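MaoC-like dehydratase (PDB 3KH8) probably catalyses the reversible hydration of 2-enoyl thioesters to 3-hydroxyacyl thioesters, as hot dog-fold enzymes of the MaoC and hydratase 2 family do. Local coordinates at residues V101-E106 with D228-H233; L60-G65 with Q221-S226; A52-R57 with V89-K94. All blocks are in the same frame, centred on the assembly; numbering follows the deposited sequence.

Contact 1: V101-E106 with D228-H233; sequences VPFPPE and DYNSLH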
ATOM      1  N   VAL A 101       6.867  -3.610  11.162  1.00 17.97           N
ATOM      2  CA  VAL A 101       6.770  -3.888  12.596  1.00 18.41           C
ATOM      3  C   VAL A 101       6.742  -5.406  12.784  1.00 18.82           C
ATOM      4  O   VAL A 101       5.708  -6.038  12.555  1.00 18.95           O
ATOM      5  CB  VAL A 101       5.503  -3.240  13.232  1.00 18.56           C
ATOM      6  CG1 VAL A 101       5.441  -3.521  14.744  1.00 18.24           C
ATOM      7  CG2 VAL A 101       5.467  -1.741  12.965  1.00 18.06           C
ATOM      8  N   PRO A 102       7.882  -6.005  13.177  1.00 19.25           N
ATOM      9  CA  PRO A 102       7.903  -7.454  13.395  1.00 19.82           C
ATOM     10  C   PRO A 102       6.848  -7.899  14.412  1.00 20.48           C
ATOM     11  O   PRO A 102       6.652  -7.243  15.436  1.00 20.20           O
ATOM     12  CB  PRO A 102       9.326  -7.709  13.908  1.00 19.87           C
ATOM     13  CG  PRO A 102      10.131  -6.610  13.264  1.00 19.21           C
ATOM     14  CD  PRO A 102       9.223  -5.411  13.353  1.00 19.35           C
ATOM     15  N   PHE A 103       6.162  -8.995  14.098  1.00 21.55           N
ATOM     16  CA  PHE A 103       5.039  -9.475  14.900  1.00 22.80           C
ATOM     17  C   PHE A 103       5.526 -10.415  16.006  1.00 23.64           C
ATOM     18  O   PHE A 103       6.364 -11.278  15.747  1.00 23.39           O
ATOM     19  CB  PHE A 103       4.015 -10.193  14.004  1.00 22.82           C
ATOM     20  CG  PHE A 103       2.734 -10.553  14.713  1.00 23.31           C
ATOM     21  CD1 PHE A 103       1.674  -9.648  14.769  1.00 23.53           C
ATOM     22  CD2 PHE A 103       2.590 -11.794  15.329  1.00 23.43           C
ATOM     23  CE1 PHE A 103       0.492  -9.975  15.433  1.00 24.65           C
ATOM     24  CE2 PHE A 103       1.416 -12.131  15.995  1.00 23.99           C
ATOM     25  CZ  PHE A 103       0.362 -11.220  16.049  1.00 24.24           C
ATOM     26  N   PRO A 104       4.998 -10.257  17.239  1.00 24.69           N
ATOM     27  CA  PRO A 104       4.023  -9.239  17.646  1.00 25.66           C
ATOM     28  C   PRO A 104       4.686  -7.937  18.099  1.00 26.70           C
ATOM     29  O   PRO A 104       5.772  -7.980  18.676  1.00 26.84           O
ATOM     30  CB  PRO A 104       3.296  -9.900  18.819  1.00 25.68           C
ATOM     31  CG  PRO A 104       4.299 -10.841  19.416  1.00 25.14           C
ATOM     32  CD  PRO A 104       5.313 -11.186  18.344  1.00 24.87           C
ATOM     33  N   PRO A 105       4.041  -6.785  17.833  1.00 27.79           N
ATOM     34  CA  PRO A 105       4.519  -5.481  18.303  1.00 28.75           C
ATOM     35  C   PRO A 105       4.660  -5.441  19.828  1.00 29.84           C
ATOM     36  O   PRO A 105       3.864  -6.065  20.535  1.00 29.70           O
ATOM     37  CB  PRO A 105       3.411  -4.522  17.862  1.00 28.69           C
ATOM     38  CG  PRO A 105       2.750  -5.194  16.728  1.00 28.26           C
ATOM     39  CD  PRO A 105       2.844  -6.659  16.980  1.00 27.93           C
ATOM     40  N   GLU A 106       5.660  -4.710  20.322  1.00 31.09           N
ATOM     41  CA  GLU A 106       5.917  -4.618  21.765  1.00 32.38           C
ATOM     42  C   GLU A 106       4.690  -4.115  22.528  1.00 33.38           C
ATOM     43  O   GLU A 106       4.467  -4.482  23.682  1.00 33.40           O
ATOM     44  CB  GLU A 106       7.141  -3.734  22.060  1.00 32.21           C
ATOM     45  CG  GLU A 106       6.918  -2.236  21.876  1.00 32.21           C
ATOM     46  CD  GLU A 106       8.092  -1.385  22.342  1.00 32.10           C
ATOM     47  OE1 GLU A 106       8.711  -1.704  23.381  1.00 31.95           O
ATOM     48  OE2 GLU A 106       8.387  -0.381  21.665  1.00 31.98           O
ATOM     49  N   ASP A 228       0.181  -4.895  10.859  1.00 13.49           N
ATOM     50  CA  ASP A 228       0.103  -6.297  11.290  1.00 13.68           C
ATOM     51  C   ASP A 228       0.837  -7.236  10.331  1.00 13.53           C
ATOM     52  O   ASP A 228       0.272  -7.699   9.337  1.00 13.03           O
ATOM     53  CB  ASP A 228      -1.359  -6.731  11.494  1.00 13.64           C
ATOM     54  CG  ASP A 228      -1.488  -8.138  12.078  1.00 14.51           C
ATOM     55  OD1 ASP A 228      -0.465  -8.844  12.227  1.00 14.91           O
ATOM     56  OD2 ASP A 228      -2.628  -8.544  12.389  1.00 14.50           O
ATOM     57  N   TYR A 229       2.092  -7.533  10.672  1.00 13.70           N
ATOM     58  CA  TYR A 229       2.990  -8.304   9.811  1.00 14.29           C
ATOM     59  C   TYR A 229       3.043  -9.802  10.145  1.00 14.67           C
ATOM     60  O   TYR A 229       3.894 -10.531   9.626  1.00 14.68           O
ATOM     61  CB  TYR A 229       4.397  -7.673   9.806  1.00 14.05           C
ATOM     62  CG  TYR A 229       4.429  -6.293   9.178  1.00 14.16           C
ATOM     63  CD1 TYR A 229       4.796  -6.122   7.842  1.00 14.32           C
ATOM     64  CD2 TYR A 229       4.072  -5.159   9.911  1.00 14.00           C
ATOM     65  CE1 TYR A 229       4.816  -4.853   7.259  1.00 13.79           C
ATOM     66  CE2 TYR A 229       4.082  -3.896   9.338  1.00 13.36           C
ATOM     67  CZ  TYR A 229       4.456  -3.749   8.014  1.00 13.20           C
ATOM     68  OH  TYR A 229       4.466  -2.493   7.447  1.00 13.23           O
ATOM     69  N   ASN A 230       2.111 -10.250  10.985  1.00 15.42           N
ATOM     70  CA  ASN A 230       1.921 -11.672  11.299  1.00 16.25           C
ATOM     71  C   ASN A 230       2.087 -12.573  10.074  1.00 16.78           C
ATOM     72  O   ASN A 230       1.394 -12.401   9.063  1.00 16.49           O
ATOM     73  CB  ASN A 230       0.532 -11.879  11.930  1.00 16.42           C
ATOM     74  CG  ASN A 230       0.371 -13.244  12.602  1.00 17.02           C
ATOM     75  OD1 ASN A 230       1.101 -14.196  12.315  1.00 17.85           O
ATOM     76  ND2 ASN A 230      -0.601 -13.337  13.503  1.00 17.58           N
ATOM     77  N   SER A 231       3.005 -13.535  10.175  1.00 17.42           N
ATOM     78  CA  SER A 231       3.308 -14.463   9.080  1.00 18.31           C
ATOM     79  C   SER A 231       2.112 -15.323   8.663  1.00 18.63           C
ATOM     80  O   SER A 231       2.079 -15.843   7.549  1.00 18.51           O
ATOM     81  CB  SER A 231       4.497 -15.361   9.445  1.00 18.38           C
ATOM     82  OG  SER A 231       4.224 -16.109  10.618  1.00 19.96           O
ATOM     83  N   LEU A 232       1.133 -15.452   9.556  1.00 19.32           N
ATOM     84  CA  LEU A 232      -0.101 -16.194   9.291  1.00 20.17           C
ATOM     85  C   LEU A 232      -0.807 -15.707   8.018  1.00 20.43           C
ATOM     86  O   LEU A 232      -1.441 -16.493   7.310  1.00 20.65           O
ATOM     87  CB  LEU A 232      -1.044 -16.098  10.505  1.00 20.33           C
ATOM     88  CG  LEU A 232      -2.423 -16.780  10.468  1.00 21.43           C
ATOM     89  CD1 LEU A 232      -2.304 -18.291  10.326  1.00 21.95           C
ATOM     90  CD2 LEU A 232      -3.250 -16.417  11.694  1.00 21.82           C
ATOM     91  N   HIS A 233      -0.672 -14.419   7.716  1.00 20.45           N
ATOM     92  CA  HIS A 233      -1.400 -13.818   6.598  1.00 20.86           C
ATOM     93  C   HIS A 233      -0.629 -13.777   5.274  1.00 21.50           C
ATOM     94  O   HIS A 233      -1.142 -13.280   4.266  1.00 21.22           O
ATOM     95  CB  HIS A 233      -1.900 -12.422   6.988  1.00 20.45           C
ATOM     96  CG  HIS A 233      -2.635 -12.396   8.291  1.00 20.08           C
ATOM     97  ND1 HIS A 233      -3.817 -13.077   8.490  1.00 19.12           N
ATOM     98  CD2 HIS A 233      -2.348 -11.792   9.468  1.00 19.68           C
ATOM     99  CE1 HIS A 233      -4.232 -12.884   9.729  1.00 19.07           C
ATOM    100  NE2 HIS A 233      -3.360 -12.107  10.343  1.00 19.92           N
TER
HETATM  101  O   HOH W   1       3.075  -6.567  13.323  1.00 13.39           O

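Contact 2: L60-G65 with Q221-S226; sequences LMYAVG and QVYRLS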
ATOM      1  N   LEU A  60      -3.508   6.802   3.528  1.00 10.52           N
ATOM      2  CA  LEU A  60      -3.677   6.321   2.155  1.00 10.35           C
ATOM      3  C   LEU A  60      -3.364   4.832   2.031  1.00 10.42           C
ATOM      4  O   LEU A  60      -4.103   4.093   1.379  1.00  9.84           O
ATOM      5  CB  LEU A  60      -2.810   7.135   1.181  1.00 10.37           C
ATOM      6  CG  LEU A  60      -3.034   8.657   1.124  1.00  9.84           C
ATOM      7  CD1 LEU A  60      -2.059   9.337   0.168  1.00  9.53           C
ATOM      8  CD2 LEU A  60      -4.461   8.987   0.720  1.00 11.11           C
ATOM      9  N   MET A  61      -2.273   4.400   2.666  1.00 10.75           N
ATOM     10  CA  MET A  61      -1.853   2.995   2.643  1.00 11.41           C
ATOM     11  C   MET A  61      -2.893   2.078   3.283  1.00 10.91           C
ATOM     12  O   MET A  61      -3.115   0.957   2.817  1.00 10.90           O
ATOM     13  CB  MET A  61      -0.508   2.827   3.355  1.00 12.09           C
ATOM     14  CG  MET A  61       0.667   3.530   2.662  1.00 15.27           C
ATOM     15  SD  MET A  61       2.229   3.351   3.560  1.00 23.23           S
ATOM     16  CE  MET A  61       2.250   1.580   3.833  1.00 19.92           C
ATOM     17  N   TYR A  62      -3.510   2.557   4.359  1.00 10.47           N
ATOM     18  CA  TYR A  62      -4.599   1.838   5.016  1.00 10.57           C
ATOM     19  C   TYR A  62      -5.839   1.747   4.126  1.00 10.55           C
ATOM     20  O   TYR A  62      -6.423   0.671   3.982  1.00 10.56           O
ATOM     21  CB  TYR A  62      -4.958   2.488   6.360  1.00 10.42           C
ATOM     22  CG  TYR A  62      -6.141   1.822   7.038  1.00 11.10           C
ATOM     23  CD1 TYR A  62      -6.014   0.553   7.611  1.00 12.06           C
ATOM     24  CD2 TYR A  62      -7.390   2.447   7.086  1.00 11.89           C
ATOM     25  CE1 TYR A  62      -7.100  -0.075   8.229  1.00 11.49           C
ATOM     26  CE2 TYR A  62      -8.490   1.822   7.703  1.00 11.74           C
ATOM     27  CZ  TYR A  62      -8.330   0.563   8.269  1.00 11.80           C
ATOM     28  OH  TYR A  62      -9.395  -0.069   8.879  1.00 12.41           O
ATOM     29  N   ALA A  63      -6.237   2.875   3.540  1.00 10.63           N
ATOM     30  CA  ALA A  63      -7.406   2.920   2.659  1.00 10.95           C
ATOM     31  C   ALA A  63      -7.284   1.915   1.513  1.00 11.18           C
ATOM     32  O   ALA A  63      -8.217   1.146   1.264  1.00 10.96           O
ATOM     33  CB  ALA A  63      -7.628   4.332   2.120  1.00 11.07           C
ATOM     34  N   VAL A  64      -6.132   1.896   0.838  1.00 11.14           N
ATOM     35  CA  VAL A  64      -5.913   0.919  -0.239  1.00 11.35           C
ATOM     36  C   VAL A  64      -5.808  -0.512   0.315  1.00 11.14           C
ATOM     37  O   VAL A  64      -6.240  -1.465  -0.335  1.00 10.95           O
ATOM     38  CB  VAL A  64      -4.708   1.275  -1.194  1.00 11.43           C
ATOM     39  CG1 VAL A  64      -4.825   2.701  -1.728  1.00 11.28           C
ATOM     40  CG2 VAL A  64      -3.359   1.059  -0.528  1.00 12.43           C
ATOM     41  N   GLY A  65      -5.275  -0.640   1.530  1.00 10.96           N
ATOM     42  CA  GLY A  65      -5.165  -1.929   2.210  1.00 11.08           C
ATOM     43  C   GLY A  65      -6.513  -2.591   2.449  1.00 11.09           C
ATOM     44  O   GLY A  65      -6.630  -3.808   2.355  1.00 11.05           O
ATOM     45  N   GLN A 221      -1.151  -8.918   1.511  1.00 12.65           N
ATOM     46  CA  GLN A 221       0.192  -8.379   1.239  1.00 12.67           C
ATOM     47  C   GLN A 221       0.197  -6.856   1.310  1.00 12.64           C
ATOM     48  O   GLN A 221       1.215  -6.246   1.661  1.00 12.63           O
ATOM     49  CB  GLN A 221       0.701  -8.827  -0.134  1.00 12.91           C
ATOM     50  CG  GLN A 221       0.823 -10.341  -0.328  1.00 13.11           C
ATOM     51  CD  GLN A 221       1.547 -10.701  -1.616  1.00 14.07           C
ATOM     52  OE1 GLN A 221       1.741  -9.852  -2.485  1.00 13.63           O
ATOM     53  NE2 GLN A 221       1.951 -11.962  -1.744  1.00 13.52           N
ATOM     54  N   VAL A 222      -0.941  -6.250   0.975  1.00 12.40           N
ATOM     55  CA  VAL A 222      -1.086  -4.794   1.028  1.00 12.47           C
ATOM     56  C   VAL A 222      -1.570  -4.359   2.411  1.00 12.00           C
ATOM     57  O   VAL A 222      -1.021  -3.425   2.999  1.00 11.95           O
ATOM     58  CB  VAL A 222      -2.052  -4.260  -0.074  1.00 12.35           C
ATOM     59  CG1 VAL A 222      -2.068  -2.728  -0.088  1.00 12.86           C
ATOM     60  CG2 VAL A 222      -1.641  -4.782  -1.442  1.00 13.65           C
ATOM     61  N   TYR A 223      -2.585  -5.046   2.935  1.00 11.60           N
ATOM     62  CA  TYR A 223      -3.152  -4.682   4.240  1.00 11.11           C
ATOM     63  C   TYR A 223      -2.133  -4.738   5.385  1.00 11.00           C
ATOM     64  O   TYR A 223      -2.157  -3.889   6.279  1.00 10.70           O
ATOM     65  CB  TYR A 223      -4.402  -5.512   4.586  1.00 10.98           C
ATOM     66  CG  TYR A 223      -4.979  -5.097   5.920  1.00 10.66           C
ATOM     67  CD1 TYR A 223      -5.773  -3.957   6.031  1.00  9.61           C
ATOM     68  CD2 TYR A 223      -4.683  -5.810   7.080  1.00 10.11           C
ATOM     69  CE1 TYR A 223      -6.274  -3.551   7.259  1.00 11.15           C
ATOM     70  CE2 TYR A 223      -5.178  -5.405   8.319  1.00 11.33           C
ATOM     71  CZ  TYR A 223      -5.975  -4.280   8.396  1.00 10.57           C
ATOM     72  OH  TYR A 223      -6.467  -3.872   9.603  1.00 13.32           O
ATOM     73  N   ARG A 224      -1.234  -5.720   5.355  1.00 11.22           N
ATOM     74  CA  ARG A 224      -0.231  -5.879   6.424  1.00 11.44           C
ATOM     75  C   ARG A 224       0.676  -4.653   6.607  1.00 11.47           C
ATOM     76  O   ARG A 224       1.277  -4.462   7.674  1.00 11.36           O
ATOM     77  CB  ARG A 224       0.603  -7.150   6.220  1.00 11.42           C
ATOM     78  CG  ARG A 224       1.514  -7.167   4.994  1.00 11.93           C
ATOM     79  CD  ARG A 224       1.925  -8.603   4.652  1.00 12.68           C
ATOM     80  NE  ARG A 224       2.739  -9.216   5.706  1.00 12.56           N
ATOM     81  CZ  ARG A 224       4.056  -9.062   5.827  1.00 12.86           C
ATOM     82  NH1 ARG A 224       4.728  -8.319   4.952  1.00 11.51           N
ATOM     83  NH2 ARG A 224       4.708  -9.662   6.822  1.00 11.89           N
ATOM     84  N   LEU A 225       0.755  -3.821   5.570  1.00 11.33           N
ATOM     85  CA  LEU A 225       1.627  -2.649   5.583  1.00 11.54           C
ATOM     86  C   LEU A 225       1.110  -1.550   6.512  1.00 11.67           C
ATOM     87  O   LEU A 225       1.803  -0.566   6.765  1.00 11.98           O
ATOM     88  CB  LEU A 225       1.869  -2.130   4.153  1.00 11.48           C
ATOM     89  CG  LEU A 225       2.425  -3.168   3.158  1.00 12.01           C
ATOM     90  CD1 LEU A 225       2.702  -2.576   1.779  1.00 12.13           C
ATOM     91  CD2 LEU A 225       3.668  -3.837   3.698  1.00 10.87           C
ATOM     92  N   SER A 226      -0.101  -1.736   7.031  1.00 12.01           N
ATOM     93  CA  SER A 226      -0.671  -0.824   8.018  1.00 12.20           C
ATOM     94  C   SER A 226      -0.325  -1.207   9.464  1.00 12.65           C
ATOM     95  O   SER A 226      -0.756  -0.535  10.403  1.00 13.06           O
ATOM     96  CB  SER A 226      -2.189  -0.697   7.825  1.00 12.17           C
ATOM     97  OG  SER A 226      -2.481   0.042   6.648  1.00 11.70           O
TER
HETATM   98  O   HOH W   2      -2.382  -1.341   4.176  1.00 12.95           O
HETATM   99  O   HOH W   3      -8.791  -2.624   9.716  1.00 11.88           O

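Contact 3: A52-R57 with V89-K94; sequences ATYNQR and VCLPFK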
ATOM      1  N   ALA A  52       1.519   6.763  19.711  1.00 20.84           N
ATOM      2  CA  ALA A  52       1.259   6.330  18.343  1.00 20.29           C
ATOM      3  C   ALA A  52       1.276   7.533  17.413  1.00 19.86           C
ATOM      4  O   ALA A  52       0.747   8.599  17.742  1.00 19.83           O
ATOM      5  CB  ALA A  52      -0.070   5.594  18.251  1.00 20.29           C
ATOM      6  N   THR A  53       1.896   7.350  16.253  1.00 19.06           N
ATOM      7  CA  THR A  53       2.037   8.413  15.268  1.00 18.25           C
ATOM      8  C   THR A  53       1.707   7.864  13.886  1.00 17.51           C
ATOM      9  O   THR A  53       2.117   6.758  13.535  1.00 17.50           O
ATOM     10  CB  THR A  53       3.471   9.004  15.303  1.00 18.48           C
ATOM     11  OG1 THR A  53       3.702   9.600  16.587  1.00 18.57           O
ATOM     12  CG2 THR A  53       3.674  10.064  14.222  1.00 18.52           C
ATOM     13  N   TYR A  54       0.938   8.638  13.127  1.00 16.72           N
ATOM     14  CA  TYR A  54       0.602   8.311  11.745  1.00 16.15           C
ATOM     15  C   TYR A  54       0.786   9.572  10.910  1.00 15.61           C
ATOM     16  O   TYR A  54       0.605  10.685  11.413  1.00 15.42           O
ATOM     17  CB  TYR A  54      -0.857   7.827  11.640  1.00 16.00           C
ATOM     18  CG  TYR A  54      -1.869   8.908  11.969  1.00 16.14           C
ATOM     19  CD1 TYR A  54      -2.467   9.670  10.960  1.00 15.86           C
ATOM     20  CD2 TYR A  54      -2.207   9.188  13.293  1.00 15.91           C
ATOM     21  CE1 TYR A  54      -3.376  10.672  11.263  1.00 16.03           C
ATOM     22  CE2 TYR A  54      -3.116  10.187  13.604  1.00 15.99           C
ATOM     23  CZ  TYR A  54      -3.692  10.927  12.591  1.00 16.23           C
ATOM     24  OH  TYR A  54      -4.588  11.921  12.910  1.00 16.56           O
ATOM     25  N   ASN A  55       1.150   9.402   9.641  1.00 15.02           N
ATOM     26  CA  ASN A  55       1.115  10.519   8.697  1.00 14.40           C
ATOM     27  C   ASN A  55       0.043  10.308   7.626  1.00 14.38           C
ATOM     28  O   ASN A  55      -0.642   9.281   7.631  1.00 13.79           O
ATOM     29  CB  ASN A  55       2.510  10.834   8.109  1.00 14.19           C
ATOM     30  CG  ASN A  55       3.121   9.678   7.317  1.00 13.62           C
ATOM     31  OD1 ASN A  55       2.423   8.879   6.693  1.00 13.13           O
ATOM     32  ND2 ASN A  55       4.450   9.607   7.325  1.00 12.63           N
ATOM     33  N   GLN A  56      -0.122  11.288   6.736  1.00 14.27           N
ATOM     34  CA  GLN A  56      -1.095  11.189   5.648  1.00 14.52           C
ATOM     35  C   GLN A  56      -0.904   9.935   4.808  1.00 13.92           C
ATOM     36  O   GLN A  56      -1.873   9.260   4.458  1.00 14.04           O
ATOM     37  CB  GLN A  56      -1.004  12.398   4.724  1.00 14.78           C
ATOM     38  CG  GLN A  56      -1.742  13.603   5.206  1.00 17.17           C
ATOM     39  CD  GLN A  56      -2.132  14.518   4.073  1.00 19.00           C
ATOM     40  OE1 GLN A  56      -1.389  14.670   3.099  1.00 19.93           O
ATOM     41  NE2 GLN A  56      -3.307  15.124   4.184  1.00 18.07           N
ATOM     42  N   ARG A  57       0.348   9.640   4.475  1.00 13.34           N
ATOM     43  CA  ARG A  57       0.676   8.474   3.659  1.00 12.83           C
ATOM     44  C   ARG A  57       0.199   7.170   4.314  1.00 12.51           C
ATOM     45  O   ARG A  57      -0.294   6.281   3.622  1.00 12.29           O
ATOM     46  CB  ARG A  57       2.177   8.440   3.368  1.00 12.99           C
ATOM     47  CG  ARG A  57       2.647   7.299   2.483  1.00 13.13           C
ATOM     48  CD  ARG A  57       4.109   7.492   2.145  1.00 13.99           C
ATOM     49  NE  ARG A  57       4.665   6.399   1.356  1.00 15.16           N
ATOM     50  CZ  ARG A  57       5.613   5.575   1.791  1.00 16.90           C
ATOM     51  NH1 ARG A  57       6.111   5.720   3.016  1.00 18.70           N
ATOM     52  NH2 ARG A  57       6.076   4.613   1.004  1.00 17.23           N
ATOM     53  N   VAL A  89      -7.663   1.140  14.834  1.00 14.60           N
ATOM     54  CA  VAL A  89      -7.351  -0.265  15.159  1.00 14.95           C
ATOM     55  C   VAL A  89      -5.921  -0.675  14.798  1.00 15.36           C
ATOM     56  O   VAL A  89      -5.390  -1.637  15.354  1.00 15.16           O
ATOM     57  CB  VAL A  89      -8.341  -1.295  14.520  1.00 15.14           C
ATOM     58  CG1 VAL A  89      -9.765  -0.992  14.930  1.00 15.21           C
ATOM     59  CG2 VAL A  89      -8.203  -1.357  12.989  1.00 14.66           C
ATOM     60  N   CYS A  90      -5.315   0.047  13.856  1.00 15.53           N
ATOM     61  CA  CYS A  90      -3.952  -0.243  13.419  1.00 16.03           C
ATOM     62  C   CYS A  90      -2.894   0.334  14.349  1.00 15.95           C
ATOM     63  O   CYS A  90      -1.772  -0.160  14.384  1.00 16.12           O
ATOM     64  CB  CYS A  90      -3.725   0.283  11.997  1.00 15.94           C
ATOM     65  SG  CYS A  90      -4.659  -0.624  10.765  1.00 17.59           S
ATOM     66  N   LEU A  91      -3.255   1.375  15.094  1.00 16.24           N
ATOM     67  CA  LEU A  91      -2.280   2.133  15.896  1.00 16.75           C
ATOM     68  C   LEU A  91      -1.564   1.339  17.005  1.00 16.93           C
ATOM     69  O   LEU A  91      -0.371   1.567  17.237  1.00 16.86           O
ATOM     70  CB  LEU A  91      -2.891   3.436  16.430  1.00 16.69           C
ATOM     71  CG  LEU A  91      -3.288   4.485  15.382  1.00 17.16           C
ATOM     72  CD1 LEU A  91      -4.135   5.584  16.005  1.00 17.32           C
ATOM     73  CD2 LEU A  91      -2.063   5.079  14.667  1.00 17.29           C
ATOM     74  N   PRO A  92      -2.269   0.402  17.679  1.00 17.24           N
ATOM     75  CA  PRO A  92      -1.567  -0.463  18.636  1.00 17.53           C
ATOM     76  C   PRO A  92      -0.518  -1.379  17.998  1.00 17.89           C
ATOM     77  O   PRO A  92       0.415  -1.799  18.680  1.00 17.84           O
ATOM     78  CB  PRO A  92      -2.697  -1.302  19.246  1.00 17.47           C
ATOM     79  CG  PRO A  92      -3.909  -0.479  19.071  1.00 17.41           C
ATOM     80  CD  PRO A  92      -3.729   0.190  17.746  1.00 17.24           C
ATOM     81  N   PHE A  93      -0.672  -1.693  16.713  1.00 17.98           N
ATOM     82  CA  PHE A  93       0.346  -2.449  15.983  1.00 18.41           C
ATOM     83  C   PHE A  93       1.505  -1.527  15.583  1.00 18.60           C
ATOM     84  O   PHE A  93       2.682  -1.865  15.748  1.00 18.53           O
ATOM     85  CB  PHE A  93      -0.237  -3.078  14.714  1.00 18.39           C
ATOM     86  CG  PHE A  93      -1.293  -4.121  14.967  1.00 19.13           C
ATOM     87  CD1 PHE A  93      -0.947  -5.466  15.067  1.00 19.62           C
ATOM     88  CD2 PHE A  93      -2.635  -3.763  15.074  1.00 19.67           C
ATOM     89  CE1 PHE A  93      -1.923  -6.440  15.288  1.00 20.09           C
ATOM     90  CE2 PHE A  93      -3.622  -4.733  15.299  1.00 20.06           C
ATOM     91  CZ  PHE A  93      -3.262  -6.071  15.407  1.00 19.82           C
ATOM     92  N   LYS A  94       1.146  -0.365  15.051  1.00 18.83           N
ATOM     93  CA  LYS A  94       2.093   0.553  14.421  1.00 19.33           C
ATOM     94  C   LYS A  94       2.979   1.300  15.421  1.00 19.46           C
ATOM     95  O   LYS A  94       4.176   1.504  15.172  1.00 19.19           O
ATOM     96  CB  LYS A  94       1.328   1.558  13.556  1.00 19.40           C
ATOM     97  CG  LYS A  94       2.193   2.335  12.583  1.00 20.30           C
ATOM     98  CD  LYS A  94       1.447   3.529  12.033  1.00 20.18           C
ATOM     99  CE  LYS A  94       2.302   4.281  11.040  1.00 19.88           C
ATOM    100  NZ  LYS A  94       3.291   5.165  11.717  1.00 18.62           N
TER

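Contact 1: V101-E106 with D228-H233
Phe103 and Asn230 lie flat against each other, the phenyl ring and the carboxamide stacked with their planes 18° apart. CB of Asn230 stands over the middle of the ring in a CH-pi contact, 3.7 Å from the Phe103 centroid, and the amide runs on across the same face until ND2 of Asn230 is 3.4 Å from CE2 of Phe103. Pro104, which follows a cis peptide bond, folds its CB back over the opposite face, so the ring is sandwiched. With CG opposite the backbone N (chi1 -172°), Phe103 extends toward the other loop, where Asp228 approaches it obliquely, its OD1 3.4 Å from CD1 of Phe103.

The amide is not left to rotate. OD1 of Asn230 accepts from Leu232 N at 3.0 Å in a nearly straight bond (169° at the hydrogen), although the donor sits well above the carbonyl plane. Two residues earlier, OD1 of Asp228 accepts from Asn230 N, giving two successive Asx turns, an arrangement for which short Asp and Asn side chains are suited. Farther along, Val101 lies against the Tyr229 ring, and a water joins the backbones, donating to Val101 O at 2.8 Å and accepting from Tyr229 N at 3.0 Å.

Residues 228-233 fit the D-x-N-x-x-H pattern of the hydratase 2 motif, whose Asp and His form the catalytic pair in related R-specific hydratases. The contact thus sets a polar loop against the ring of Phe103, with one water bridging the backbones; this is consistent with a probable active-site loop that keeps its shape largely through its own bonds.

Contact 2: L60-G65 with Q221-S226
Gly65 and Tyr223 bring their backbones very close, CA to CA 4.0 Å, an approach for which glycine, with no side chain to intervene, is well suited. Gly65 O lies at the edge of the Tyr223 ring, 3.6 Å from Tyr223 CB.

Three apolar pairs accompany this approach. CG1 of Val222 reaches Gly65 CA and meets CG2 of Val64 at 4.0 Å, while Met61, its flexible chain bent at chi3 (50°), crosses Leu225 at about a right angle with CE 3.7 Å from Leu225 CB. Tyr62 and Tyr223 run side by side in the same direction, their CE1 atoms 3.7 Å apart.

The polar contacts pass through water. One water lies 2.8 Å from each of Met61 O, Val222 O and Ser226 OG, with more acceptors around it than protons to give; the small Ser226 hydroxyl fits at the edge of the Tyr62 ring. A second water links Tyr62 OH (2.8 Å) to Tyr223 OH (2.6 Å).

Helix 56-65 is thereby packed against helix 219-223 and the 3-10 segment 224-226. Tyr223 also touches helix 251-266, and Met61 and Leu225 meet Met61 of the second subunit, which places the pair at the dimer interface.

Contact 3: A52-R57 with V89-K94
Lys94 reaches from helix 91-94 to strand 48-54, and its ammonium group bonds to the backbone oxygen of Thr53. The chain leaves CB toward the strand and runs extended to CE, packing on Tyr87 on the way. CD is the first atom to arrive, 3.6 Å from Thr53 O, and CE follows at 3.5 Å. A turn at the last torsion (chi4 -80°) then sets NZ 2.7 Å from Thr53 O, meeting the carbonyl at a C=O...N angle of 151° and tilted 21° from its plane. NZ has a second bond, to Ser97 O, and a long, weak ion pair with Asp58, so this buried charge is met largely by backbone oxygens. Lysine suits the place because its long aliphatic chain carries the charge across to the strand's carbonyl.

Beside the lysine the contact is apolar. CB of Ala52 meets Leu91 CB at 4.0 Å and Leu91 CD2 at 4.1 Å, the small alanine letting the helix come near; the same CD2 of Leu91 lies 4.3 Å from CB of Tyr54. The strand alternates, so Ala52 and Tyr54 direct CB at the helix while that of Thr53 turns from it, its OG1 bonded to Gln96 and Thr142. Tyr54 carries its hydroxyl away to Asp137 O.

Strand 48-54 pairs antiparallel with strand 141-154, and Phe167 of strand 158-169 packs on Ala52, Leu91 and Pro92. Helix 91-94 therefore lies against the hot dog sheet, while the chain beyond Tyr54 turns straight into helix 56-65.

The contacts form a compact cluster: the centre of contact 2 lies about 14 Å from that of contact 1 and 11 Å from that of contact 3; the centres of contacts 1 and 3 are also about 14 Å apart, though their residues touch at Phe93. Contact 3 closes within the N-terminal hydratase 2 region before contact 1 opens, whereas contacts 1 and 2, their segments alternating, tie that region to the MaoC-like region. Contacts 2 and 3 share helix 56-65 and meet where Cys90 packs on Tyr62, Tyr223 and Ser226; NH2 of Arg224 probably donates to Tyr229 O. All three touch the second subunit, so contacts 1 and 2 join the two regions close to the dimer interface and the probable catalytic loop.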